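Local coordinates for acetyltransferase, GNAT family (PDB 2I79), which binds acetyl coenzyme A and probably transfers its acetyl group to an acceptor amine, at residues 6-11 with 63-68. Numbering follows the deposited sequence.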
ATOM      1  N   LEU A   6       5.614 -13.898  26.754  1.00 47.78           N
ATOM      2  CA  LEU A   6       5.440 -14.867  25.652  1.00 47.66           C
ATOM      3  C   LEU A   6       5.438 -14.131  24.303  1.00 47.04           C
ATOM      4  O   LEU A   6       4.736 -13.143  24.133  1.00 46.68           O
ATOM      5  CB  LEU A   6       4.140 -15.706  25.823  1.00 47.75           C
ATOM      6  CG  LEU A   6       3.716 -16.616  24.645  1.00 47.92           C
ATOM      7  CD1 LEU A   6       4.700 -17.778  24.397  1.00 47.58           C
ATOM      8  CD2 LEU A   6       2.338 -17.168  24.894  1.00 47.71           C
ATOM      9  N   ILE A   7       6.248 -14.601  23.361  1.00 47.16           N
ATOM     10  CA  ILE A   7       6.149 -14.158  21.974  1.00 46.85           C
ATOM     11  C   ILE A   7       5.783 -15.361  21.124  1.00 46.67           C
ATOM     12  O   ILE A   7       6.441 -16.414  21.199  1.00 46.56           O
ATOM     13  CB  ILE A   7       7.426 -13.511  21.464  1.00 46.93           C
ATOM     14  CG1 ILE A   7       7.658 -12.202  22.231  1.00 48.06           C
ATOM     15  CG2 ILE A   7       7.310 -13.253  19.955  1.00 47.27           C
ATOM     16  CD1 ILE A   7       8.930 -11.441  21.861  1.00 47.39           C
ATOM     17  N   ARG A   8       4.707 -15.214  20.352  1.00 45.92           N
ATOM     18  CA  ARG A   8       4.255 -16.268  19.428  1.00 45.90           C
ATOM     19  C   ARG A   8       3.310 -15.734  18.354  1.00 45.60           C
ATOM     20  O   ARG A   8       2.715 -14.660  18.502  1.00 44.43           O
ATOM     21  CB  ARG A   8       3.520 -17.391  20.181  1.00 45.56           C
ATOM     22  CG  ARG A   8       2.240 -16.961  20.874  1.00 44.95           C
ATOM     23  CD  ARG A   8       1.309 -18.142  21.149  1.00 45.56           C
ATOM     24  NE  ARG A   8       0.176 -17.773  22.002  1.00 44.39           N
ATOM     25  CZ  ARG A   8      -0.908 -17.123  21.589  1.00 45.77           C
ATOM     26  NH1 ARG A   8      -1.046 -16.773  20.316  1.00 43.85           N
ATOM     27  NH2 ARG A   8      -1.878 -16.843  22.447  1.00 45.46           N
ATOM     28  N   GLU A   9       3.119 -16.543  17.323  1.00 45.72           N
ATOM     29  CA  GLU A   9       2.161 -16.235  16.254  1.00 46.43           C
ATOM     30  C   GLU A   9       0.755 -16.083  16.813  1.00 46.07           C
ATOM     31  O   GLU A   9       0.353 -16.858  17.683  1.00 45.81           O
ATOM     32  CB  GLU A   9       2.189 -17.338  15.191  1.00 45.77           C
ATOM     33  CG  GLU A   9       1.453 -16.978  13.934  1.00 47.04           C
ATOM     34  CD  GLU A   9       1.772 -17.909  12.736  1.00 48.75           C
ATOM     35  OE1 GLU A   9       2.667 -18.792  12.832  1.00 54.17           O
ATOM     36  OE2 GLU A   9       1.130 -17.724  11.681  1.00 54.11           O
ATOM     37  N   ALA A  10       0.021 -15.082  16.326  1.00 46.31           N
ATOM     38  CA  ALA A  10      -1.376 -14.884  16.699  1.00 47.19           C
ATOM     39  C   ALA A  10      -2.222 -16.068  16.226  1.00 47.81           C
ATOM     40  O   ALA A  10      -1.959 -16.633  15.159  1.00 47.89           O
ATOM     41  CB  ALA A  10      -1.920 -13.593  16.097  1.00 46.07           C
ATOM     42  N   GLU A  11      -3.213 -16.447  17.033  1.00 48.77           N
ATOM     43  CA  GLU A  11      -4.227 -17.453  16.636  1.00 50.36           C
ATOM     44  C   GLU A  11      -5.633 -16.844  16.670  1.00 50.10           C
ATOM     45  O   GLU A  11      -5.874 -15.860  17.364  1.00 48.46           O
ATOM     46  CB  GLU A  11      -4.173 -18.691  17.545  1.00 50.38           C
ATOM     47  CG  GLU A  11      -2.800 -19.411  17.542  1.00 53.60           C
ATOM     48  CD  GLU A  11      -2.586 -20.300  18.781  1.00 55.02           C
ATOM     49  OE1 GLU A  11      -3.520 -21.069  19.133  1.00 64.08           O
ATOM     50  OE2 GLU A  11      -1.497 -20.235  19.401  1.00 58.92           O
ATOM     51  N   LEU A  63       2.540 -11.801  18.279  1.00 43.43           N
ATOM     52  CA  LEU A  63       2.095 -11.125  19.477  1.00 43.66           C
ATOM     53  C   LEU A  63       3.109 -11.286  20.627  1.00 43.91           C
ATOM     54  O   LEU A  63       3.735 -12.344  20.768  1.00 44.24           O
ATOM     55  CB  LEU A  63       0.755 -11.720  19.911  1.00 43.78           C
ATOM     56  CG  LEU A  63      -0.423 -11.730  18.922  1.00 42.52           C
ATOM     57  CD1 LEU A  63      -1.650 -12.360  19.555  1.00 41.57           C
ATOM     58  CD2 LEU A  63      -0.741 -10.333  18.420  1.00 40.87           C
ATOM     59  N   ALA A  64       3.252 -10.245  21.443  1.00 43.63           N
ATOM     60  CA  ALA A  64       3.987 -10.322  22.703  1.00 44.10           C
ATOM     61  C   ALA A  64       2.988 -10.171  23.835  1.00 44.31           C
ATOM     62  O   ALA A  64       2.279  -9.183  23.892  1.00 43.35           O
ATOM     63  CB  ALA A  64       5.047  -9.228  22.777  1.00 42.63           C
ATOM     64  N   PHE A  65       2.924 -11.175  24.717  1.00 45.62           N
ATOM     65  CA  PHE A  65       2.176 -11.100  25.954  1.00 46.02           C
ATOM     66  C   PHE A  65       3.151 -10.799  27.095  1.00 46.91           C
ATOM     67  O   PHE A  65       4.147 -11.501  27.287  1.00 46.95           O
ATOM     68  CB  PHE A  65       1.438 -12.417  26.244  1.00 46.40           C
ATOM     69  CG  PHE A  65       0.428 -12.799  25.188  1.00 46.52           C
ATOM     70  CD1 PHE A  65      -0.914 -12.523  25.367  1.00 45.15           C
ATOM     71  CD2 PHE A  65       0.838 -13.424  24.009  1.00 46.95           C
ATOM     72  CE1 PHE A  65      -1.845 -12.892  24.395  1.00 46.82           C
ATOM     73  CE2 PHE A  65      -0.058 -13.778  23.030  1.00 45.72           C
ATOM     74  CZ  PHE A  65      -1.406 -13.515  23.209  1.00 46.97           C
ATOM     75  N   LEU A  66       2.853  -9.735  27.832  1.00 48.04           N
ATOM     76  CA  LEU A  66       3.542  -9.403  29.065  1.00 49.05           C
ATOM     77  C   LEU A  66       2.557  -9.620  30.194  1.00 49.89           C
ATOM     78  O   LEU A  66       1.457  -9.035  30.195  1.00 49.81           O
ATOM     79  CB  LEU A  66       3.979  -7.954  29.037  1.00 49.44           C
ATOM     80  CG  LEU A  66       5.345  -7.544  29.523  1.00 50.37           C
ATOM     81  CD1 LEU A  66       6.486  -8.582  29.272  1.00 48.52           C
ATOM     82  CD2 LEU A  66       5.604  -6.207  28.803  1.00 50.24           C
ATOM     83  N   ASN A  67       2.949 -10.481  31.131  1.00 50.43           N
ATOM     84  CA  ASN A  67       2.084 -10.861  32.242  1.00 50.62           C
ATOM     85  C   ASN A  67       0.672 -11.300  31.794  1.00 50.64           C
ATOM     86  O   ASN A  67      -0.333 -10.910  32.387  1.00 50.55           O
ATOM     87  CB  ASN A  67       2.066  -9.712  33.256  1.00 51.64           C
ATOM     88  CG  ASN A  67       3.469  -9.384  33.744  1.00 52.60           C
ATOM     89  OD1 ASN A  67       3.880  -8.223  33.828  1.00 56.44           O
ATOM     90  ND2 ASN A  67       4.233 -10.421  33.994  1.00 52.88           N
ATOM     91  N   GLY A  68       0.625 -12.111  30.738  1.00 49.58           N
ATOM     92  CA  GLY A  68      -0.644 -12.639  30.227  1.00 49.30           C
ATOM     93  C   GLY A  68      -1.495 -11.695  29.383  1.00 48.70           C
ATOM     94  O   GLY A  68      -2.568 -12.082  28.963  1.00 48.68           O
TER
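Ala10 sets its methyl against the isobutyl end of Leu63, with CB of Ala10 3.7 Å from CD1 of Leu63; Leu50 of helix 43-55 packs on the alanine and Ile70 and Ile73 of strand 69-77 on the leucine. Phe65 projects from the same face of the sheet as Leu63, and Leu6 runs alongside it, CD2 of Leu6 lying 4.1 Å from CD2 of Phe65. The other face carries Ile7 and Ala64, where CG1 of Ile7 comes within 4.0 Å of CB of Ala64 and both side chains pack against Leu107 of helix 103-117.

Between these faces the backbones pair in antiparallel register. Leu6 and Phe65 form one hydrogen-bonded pair, its shorter bond running 2.7 Å from N of Phe65 to O of Leu6, and Arg8 and Leu63 form the next. Ile7 and Ala64 make the non-hydrogen-bonded pair between them, with CA of Ile7 giving a CA-H...O contact to O of Leu63.

At the polar edge, CG of Arg8 is tucked between the two main-chain neighbours of CA (chi1 63°) and the chain then extends, bringing the guanidinium to the distal end of the Phe65 ring. NH2 of Arg8 lies 3.4 Å from CZ of Phe65, the two planes inclined by 42°, so the approach is oblique rather than a flat stack. In its own plane the guanidinium donates from NH1 of Arg8 to O of Glu9 (3.0 Å). The main salt bridge of NH1 is to Asp14; OE2 of Glu11 lies over the guanidinium face opposite Phe65, toward its rim, in a long, weaker, purely electrostatic pairing. These contacts join the N-terminal edge strand 5-9 to strand 60-66, the antiparallel start of the mixed central sheet characteristic of the GNAT fold.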